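Local coordinates for AT-rich interactive domain-containing protein 4 (Arabidopsis thaliana, PDB 6LQF) that recognises trimethylated histone H3 and DNA through an ARID-PHD cassette, and as an ISWI component regulates the floral transition, at residues A[16-19]-A[20-23]; A[89-92]-A[93-97]; A[114-117]-A[118-122]. One frame throughout, in Å; residues are numbered along the deposited sequence.

Contact 1. Residues A[16-19]-A[20-23]. With ZN (zinc ion), chain E.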
loop_
_atom_site.group_PDB
_atom_site.type_symbol
_atom_site.label_atom_id
_atom_site.label_comp_id
_atom_site.label_asym_id
_atom_site.label_seq_id
_atom_site.Cartn_x
_atom_site.Cartn_y
_atom_site.Cartn_z
ATOM N N CYS A 16 7.322 -12.247 16.723
ATOM C CA CYS A 16 6.326 -11.228 17.073
ATOM C C CYS A 16 4.884 -11.708 17.318
ATOM O O CYS A 16 4.291 -11.317 18.308
ATOM C CB CYS A 16 6.341 -10.096 16.012
ATOM S SG CYS A 16 5.542 -10.276 14.363
ATOM N N GLY A 17 4.303 -12.522 16.452
ATOM C CA GLY A 17 2.890 -12.870 16.605
ATOM C C GLY A 17 1.906 -11.706 16.471
ATOM O O GLY A 17 0.796 -11.749 17.003
ATOM N N ARG A 18 2.319 -10.664 15.756
ATOM C CA ARG A 18 1.482 -9.505 15.473
ATOM C C ARG A 18 0.220 -9.953 14.766
ATOM O O ARG A 18 0.261 -10.906 13.959
ATOM C CB ARG A 18 2.250 -8.521 14.591
ATOM C CG ARG A 18 1.706 -7.087 14.539
ATOM C CD ARG A 18 1.920 -6.487 13.184
ATOM N NE ARG A 18 1.101 -7.213 12.210
ATOM C CZ ARG A 18 1.418 -7.403 10.934
ATOM N NH1 ARG A 18 2.565 -6.937 10.441
ATOM N NH2 ARG A 18 0.556 -8.086 10.148
ATOM N N ALA A 19 -0.889 -9.271 15.044
ATOM C CA ALA A 19 -2.159 -9.542 14.375
ATOM C C ALA A 19 -2.033 -9.490 12.849
ATOM O O ALA A 19 -1.244 -8.709 12.325
ATOM C CB ALA A 19 -3.217 -8.540 14.827
ATOM N N HIS A 20 -2.834 -10.293 12.144
ATOM C CA HIS A 20 -2.902 -10.215 10.692
ATOM C C HIS A 20 -3.254 -8.808 10.227
ATOM O O HIS A 20 -4.016 -8.105 10.852
ATOM C CB HIS A 20 -3.928 -11.216 10.154
ATOM C CG HIS A 20 -3.536 -12.644 10.353
ATOM N ND1 HIS A 20 -4.001 -13.661 9.548
ATOM C CD2 HIS A 20 -2.740 -13.230 11.276
ATOM C CE1 HIS A 20 -3.501 -14.811 9.961
ATOM N NE2 HIS A 20 -2.728 -14.577 11.008
ATOM N N ILE A 21 -2.743 -8.428 9.070
ATOM C CA ILE A 21 -2.786 -7.023 8.654
ATOM C C ILE A 21 -4.205 -6.523 8.403
ATOM O O ILE A 21 -4.446 -5.327 8.538
ATOM C CB ILE A 21 -1.878 -6.778 7.386
ATOM C CG1 ILE A 21 -1.551 -5.285 7.198
ATOM C CG2 ILE A 21 -2.510 -7.437 6.151
ATOM C CD1 ILE A 21 -0.818 -4.670 8.377
ATOM N N GLN A 22 -5.148 -7.421 8.132
ATOM C CA GLN A 22 -6.542 -7.002 7.919
ATOM C C GLN A 22 -7.231 -6.491 9.182
ATOM O O GLN A 22 -8.187 -5.735 9.091
ATOM C CB GLN A 22 -7.388 -8.151 7.343
ATOM C CG GLN A 22 -6.919 -8.637 5.987
ATOM C CD GLN A 22 -5.974 -9.838 6.066
ATOM O OE1 GLN A 22 -5.251 -10.036 7.054
ATOM N NE2 GLN A 22 -5.992 -10.660 5.015
ATOM N N VAL A 23 -6.753 -6.916 10.350
ATOM C CA VAL A 23 -7.418 -6.610 11.604
ATOM C C VAL A 23 -6.431 -5.956 12.614
ATOM O O VAL A 23 -6.777 -5.743 13.767
ATOM C CB VAL A 23 -7.974 -7.862 12.272
ATOM C CG1 VAL A 23 -9.127 -8.444 11.465
ATOM C CG2 VAL A 23 -6.864 -8.888 12.490
HETATM ZN ZN ZN E . 6.587 -8.527 13.535
#

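Contact 2. Residues A[89-92]-A[93-97]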
loop_
_atom_site.group_PDB
_atom_site.type_symbol
_atom_site.label_atom_id
_atom_site.label_comp_id
_atom_site.label_asym_id
_atom_site.label_seq_id
_atom_site.Cartn_x
_atom_site.Cartn_y
_atom_site.Cartn_z
ATOM N N GLY A 89 -1.133 9.185 -6.328
ATOM C CA GLY A 89 -2.574 9.130 -6.520
ATOM C C GLY A 89 -3.347 8.090 -5.747
ATOM O O GLY A 89 -4.561 8.269 -5.542
ATOM N N GLN A 90 -2.729 6.993 -5.338
ATOM C CA GLN A 90 -3.443 5.938 -4.621
ATOM C C GLN A 90 -2.820 5.606 -3.268
ATOM O O GLN A 90 -3.513 5.067 -2.417
ATOM C CB GLN A 90 -3.493 4.643 -5.450
ATOM C CG GLN A 90 -4.453 4.744 -6.607
ATOM C CD GLN A 90 -4.486 3.448 -7.415
ATOM O OE1 GLN A 90 -4.526 2.346 -6.816
ATOM N NE2 GLN A 90 -4.487 3.570 -8.751
ATOM N N VAL A 91 -1.551 5.942 -3.015
ATOM C CA VAL A 91 -0.989 5.647 -1.697
ATOM C C VAL A 91 -1.116 6.880 -0.826
ATOM O O VAL A 91 -1.686 6.809 0.295
ATOM C CB VAL A 91 0.489 5.233 -1.789
ATOM C CG1 VAL A 91 1.133 4.994 -0.420
ATOM C CG2 VAL A 91 0.549 3.950 -2.617
ATOM N N PHE A 92 -0.567 7.984 -1.334
ATOM C CA PHE A 92 -0.606 9.265 -0.591
ATOM C C PHE A 92 -2.019 9.679 -0.236
ATOM O O PHE A 92 -2.242 10.202 0.850
ATOM C CB PHE A 92 0.121 10.343 -1.409
ATOM C CG PHE A 92 0.211 11.713 -0.741
ATOM C CD1 PHE A 92 0.733 11.856 0.536
ATOM C CD2 PHE A 92 -0.165 12.848 -1.440
ATOM C CE1 PHE A 92 0.883 13.134 1.110
ATOM C CE2 PHE A 92 -0.029 14.109 -0.886
ATOM C CZ PHE A 92 0.489 14.248 0.401
ATOM N N SER A 93 -2.978 9.444 -1.114
ATOM C CA SER A 93 -4.375 9.831 -0.883
ATOM C C SER A 93 -5.027 9.148 0.307
ATOM O O SER A 93 -6.062 9.632 0.795
ATOM C CB SER A 93 -5.139 9.566 -2.181
ATOM O OG SER A 93 -5.064 8.171 -2.442
ATOM N N LYS A 94 -4.457 8.053 0.800
ATOM C CA LYS A 94 -5.002 7.295 1.925
ATOM C C LYS A 94 -4.267 7.579 3.215
ATOM O O LYS A 94 -4.599 7.006 4.278
ATOM C CB LYS A 94 -4.893 5.801 1.678
ATOM C CG LYS A 94 -5.659 5.276 0.493
ATOM C CD LYS A 94 -7.127 5.572 0.661
ATOM C CE LYS A 94 -7.735 4.677 1.707
ATOM N NZ LYS A 94 -7.628 3.263 1.292
ATOM N N MET A 95 -3.191 8.366 3.130
ATOM C CA MET A 95 -2.425 8.720 4.320
ATOM C C MET A 95 -2.917 9.947 5.017
ATOM O O MET A 95 -3.462 10.843 4.377
ATOM C CB MET A 95 -0.966 8.948 3.944
ATOM C CG MET A 95 -0.365 7.706 3.370
ATOM S SD MET A 95 1.310 7.885 2.679
ATOM C CE MET A 95 2.251 8.350 4.178
ATOM N N ARG A 96 -2.680 10.019 6.328
ATOM C CA ARG A 96 -3.061 11.244 7.063
ATOM C C ARG A 96 -2.355 12.479 6.518
ATOM O O ARG A 96 -2.866 13.614 6.704
ATOM C CB ARG A 96 -2.740 11.134 8.561
ATOM C CG ARG A 96 -3.602 10.164 9.266
ATOM C CD ARG A 96 -3.363 10.373 10.789
ATOM N NE ARG A 96 -2.072 9.874 11.238
ATOM C CZ ARG A 96 -1.908 8.640 11.706
ATOM N NH1 ARG A 96 -2.944 7.810 11.742
ATOM N NH2 ARG A 96 -0.728 8.216 12.110
ATOM N N ASN A 97 -1.219 12.276 5.831
ATOM C CA ASN A 97 -0.422 13.387 5.309
ATOM C C ASN A 97 -1.065 14.067 4.108
ATOM O O ASN A 97 -0.653 15.168 3.725
ATOM C CB ASN A 97 0.974 12.873 4.958
ATOM C CG ASN A 97 1.583 12.152 6.109
ATOM O OD1 ASN A 97 1.387 10.957 6.290
ATOM N ND2 ASN A 97 2.280 12.903 6.964
#

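Contact 3. Residues A[114-117]-A[118-122]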
loop_
_atom_site.group_PDB
_atom_site.type_symbol
_atom_site.label_atom_id
_atom_site.label_comp_id
_atom_site.label_asym_id
_atom_site.label_seq_id
_atom_site.Cartn_x
_atom_site.Cartn_y
_atom_site.Cartn_z
ATOM N N HIS A 114 10.936 6.792 1.949
ATOM C CA HIS A 114 10.548 6.507 3.333
ATOM C C HIS A 114 10.211 5.026 3.488
ATOM O O HIS A 114 10.462 4.450 4.558
ATOM C CB HIS A 114 9.321 7.308 3.749
ATOM C CG HIS A 114 9.567 8.777 3.975
ATOM N ND1 HIS A 114 10.620 9.252 4.720
ATOM C CD2 HIS A 114 8.827 9.864 3.624
ATOM C CE1 HIS A 114 10.541 10.569 4.798
ATOM N NE2 HIS A 114 9.463 10.968 4.144
ATOM N N TYR A 115 9.627 4.408 2.427
ATOM C CA TYR A 115 9.300 3.010 2.552
ATOM C C TYR A 115 10.594 2.205 2.660
ATOM O O TYR A 115 10.718 1.312 3.508
ATOM C CB TYR A 115 8.482 2.542 1.337
ATOM C CG TYR A 115 7.806 1.207 1.556
ATOM C CD1 TYR A 115 8.501 -0.011 1.398
ATOM C CD2 TYR A 115 6.475 1.148 1.901
ATOM C CE1 TYR A 115 7.874 -1.234 1.585
ATOM C CE2 TYR A 115 5.864 -0.055 2.076
ATOM C CZ TYR A 115 6.553 -1.234 1.921
ATOM O OH TYR A 115 5.890 -2.429 2.125
ATOM N N GLU A 116 11.567 2.528 1.809
ATOM C CA GLU A 116 12.878 1.895 1.923
ATOM C C GLU A 116 13.500 2.044 3.316
ATOM O O GLU A 116 14.067 1.088 3.850
ATOM C CB GLU A 116 13.830 2.493 0.893
ATOM C CG GLU A 116 13.505 1.973 -0.487
ATOM C CD GLU A 116 14.353 2.595 -1.578
ATOM O OE1 GLU A 116 14.894 3.708 -1.370
ATOM O OE2 GLU A 116 14.468 1.968 -2.649
ATOM N N THR A 117 13.414 3.227 3.917
ATOM C CA THR A 117 14.001 3.463 5.252
ATOM C C THR A 117 13.301 2.656 6.346
ATOM O O THR A 117 13.959 2.002 7.181
ATOM C CB THR A 117 13.907 4.974 5.547
ATOM O OG1 THR A 117 14.650 5.673 4.528
ATOM C CG2 THR A 117 14.471 5.349 6.960
ATOM N N TYR A 118 11.955 2.733 6.406
ATOM C CA TYR A 118 11.252 2.241 7.572
ATOM C C TYR A 118 10.626 0.874 7.397
ATOM O O TYR A 118 10.406 0.145 8.386
ATOM C CB TYR A 118 10.139 3.226 7.982
ATOM C CG TYR A 118 10.645 4.510 8.567
ATOM C CD1 TYR A 118 11.038 4.563 9.909
ATOM C CD2 TYR A 118 10.729 5.672 7.791
ATOM C CE1 TYR A 118 11.515 5.740 10.463
ATOM C CE2 TYR A 118 11.188 6.881 8.341
ATOM C CZ TYR A 118 11.598 6.884 9.681
ATOM O OH TYR A 118 12.041 8.063 10.250
ATOM N N LEU A 119 10.263 0.520 6.130
ATOM C CA LEU A 119 9.288 -0.568 5.952
ATOM C C LEU A 119 9.733 -1.704 5.048
ATOM O O LEU A 119 9.130 -2.785 5.106
ATOM C CB LEU A 119 7.967 0.017 5.397
ATOM C CG LEU A 119 7.222 0.979 6.333
ATOM C CD1 LEU A 119 6.010 1.636 5.574
ATOM C CD2 LEU A 119 6.770 0.182 7.534
ATOM N N LEU A 120 10.792 -1.544 4.248
ATOM C CA LEU A 120 11.080 -2.594 3.272
ATOM C C LEU A 120 11.567 -3.906 3.904
ATOM O O LEU A 120 11.062 -5.009 3.606
ATOM C CB LEU A 120 12.091 -2.067 2.279
ATOM C CG LEU A 120 12.371 -3.055 1.177
ATOM C CD1 LEU A 120 11.125 -3.505 0.416
ATOM C CD2 LEU A 120 13.323 -2.343 0.221
ATOM N N GLU A 121 12.537 -3.794 4.825
ATOM C CA GLU A 121 12.972 -4.984 5.543
ATOM C C GLU A 121 11.840 -5.596 6.350
ATOM O O GLU A 121 11.679 -6.803 6.415
ATOM C CB GLU A 121 14.145 -4.637 6.472
ATOM C CG GLU A 121 15.349 -4.210 5.650
ATOM C CD GLU A 121 16.562 -3.833 6.489
ATOM O OE1 GLU A 121 16.445 -3.690 7.739
ATOM O OE2 GLU A 121 17.641 -3.711 5.865
ATOM N N TYR A 122 11.047 -4.714 6.951
ATOM C CA TYR A 122 9.854 -5.199 7.684
ATOM C C TYR A 122 8.922 -5.988 6.790
ATOM O O TYR A 122 8.444 -7.058 7.169
ATOM C CB TYR A 122 9.127 -4.021 8.325
ATOM C CG TYR A 122 7.958 -4.421 9.222
ATOM C CD1 TYR A 122 6.664 -4.632 8.679
ATOM C CD2 TYR A 122 8.141 -4.550 10.598
ATOM C CE1 TYR A 122 5.629 -5.009 9.463
ATOM C CE2 TYR A 122 7.088 -4.910 11.431
ATOM C CZ TYR A 122 5.856 -5.143 10.852
ATOM O OH TYR A 122 4.806 -5.520 11.652
HETATM O O HOH W 1 13.839 -1.195 5.653
#

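Contact 1. Residues A[16-19]-A[20-23]
Arg18, Ala19 and His20 run in an extended, polyproline II-like conformation, after which the chain turns through Ile21 and Gln22 and Val23 N donates to His20 O at 3.0 Å. The main grip is a loop that Arg18 closes onto the carbonyl of its neighbour. Its CG stands anti to the backbone N (chi1 -162°), and bends at chi2 and chi3 curl the chain back, so that NE reaches Ala19 O at 2.8 Å while NH2 reaches the same Ala19 O at 2.9 Å. This is a side-on grip by two nitrogens on a single oxygen, which lies within 5° of the guanidinium plane; NE also lies in the plane of the carbonyl. Where the turn begins, Ile21 sets its CD1 over one face of the guanidinium, 4.0 Å above the Arg18 plane and offset toward the rim. The Ala19 methyl is small enough to lie beside the His20 backbone, and its CB meets Val23 CG2 at 4.3 Å. At the other end, Cys16 SG binds zinc at 2.2 Å and accepts a nearly straight bond (170°) from Arg18 N, 3.5 Å from Cys16 SG; Gly17, with positive phi, lets the chain turn between them. His14, Asp32 and His126 complete the metal site. NH2 of Arg18 also makes a salt bridge with Asp128, and NH1 bonds to Tyr122 OH. A leucine in place of Arg18 would probably leave Ala19 O without either side-chain donor and Asp128 without this countercharge, freeing this loop to shift. Arginine suits the place because one flat cation can bind a carbonyl, a carboxylate and a hydroxyl at once, while the N-H to sulfur bond would probably temper the negative charge on the zinc-bound thiolate.

Contact 2. Residues A[89-92]-A[93-97]
The turn at the C-terminal end of helix 87-91 of the ARID domain folds Ser93, Lys94 and Met95 back against the preceding residues. Two successive backbone bonds, each spanning three residues, tighten it: Lys94 N donates to Val91 O at 3.1 Å and Met95 N to Phe92 O, also at 3.1 Å. Ser93 adds a side-chain bond. Its OG sits between its own backbone N and carbonyl carbon (chi1 62°), pointing back along the helix to donate to Gly89 O at 3.1 Å, from above the carbonyl plane; a short hydroxyl is well suited to this job. Gly89 O also accepts from Thr174 OG1.

Phe92, with CG anti to the backbone N (chi1 -178°), sends its ring forward along the chain, where CZ lies 3.6 Å from Asn97 O and CE1 3.9 Å from Asn97 CB. Met95 returns over the turn, its CG 3.5 Å from Val91 O and its SD 4.2 Å from Val91 CG1; the flexible thioether can follow such a path. Leu111 of helix 107-118 touches both Phe92 and Met95. Lys94 lays its CG 3.6 Å from Gln90 O, and its folded chain ends in a salt bridge to Glu72. Buried Asn97 is satisfied by the backbone of Leu59, Arg63 and Asp65, while Gln90 bonds to Arg76, to Ala172 O and to the bound histone peptide.

Apolar Val91, Phe92 and Met95 thus pack inward, while Ser93 takes up Gly89 O, the amide of Asn97 is matched by backbone partners and Gln90 carries polar contact on to the peptide.

Contact 3. Residues A[114-117]-A[118-122]
Tyr115 has its CG anti to the backbone N (chi1 -165°), which lays the ring along the helix toward Leu119, whose own CG is anti to its carbonyl carbon (chi1 -65°). The result is a centred CH-pi contact: Leu119 CB stands 3.7 Å from the Tyr115 ring centroid, only 2° off the normal. Leu119 CD1 continues to Tyr115 CD2 at 3.7 Å, the two side chains crossing at about a right angle, and Leu120 CD1 meets Tyr115 CE1 at 4.1 Å. A tyrosine suits this place, since its broad face takes the Leu119 methylene while its hydroxyl bonds to Glu123. Two residues after Tyr115, Thr117 lies alongside Tyr118, with CG2 4.0 Å from the Tyr118 ring centroid and toward the rim of that face.

The backbone changes its pattern here. Tyr115 O accepts from Leu119 N at 2.8 Å and weakly from Leu120 N, 3.0 Å from Tyr115 O. Leu120 N having turned to Tyr115, Glu116 O instead accepts a hydrogen bond from a water at 2.9 Å, and that water oxygen accepts from Glu121 N.

His114 packs on a phosphate of the bound DNA. The helical path is thus interrupted at Leu119, where a weak i+5 bond and one water stand in for the regular i+4 bond, between helix 107-118 and helix 120-124 of the helical ARID fold.

In the fold
Contacts 1, 2 and 3 follow in that order along this C-terminal ARID-PHD piece of the protein. Contact 1 lies in the loop before helix 26-39; contacts 2 and 3 both belong to the ARID domain, with centres about 17 Å apart and helix 107-118 beginning between them. Contact 2 lies about 22 Å from contact 1, centre to centre, and does not touch it. Contacts 1 and 3, about 18 Å apart by centres, do meet: Arg18 NH1 probably bonds to Tyr122 OH, which also bonds to the zinc ligand Asp32. The zinc site joins the N-terminal loop to helix 26-39 and to the residues just after helix 120-124, while contact 2 reaches toward the histone peptide.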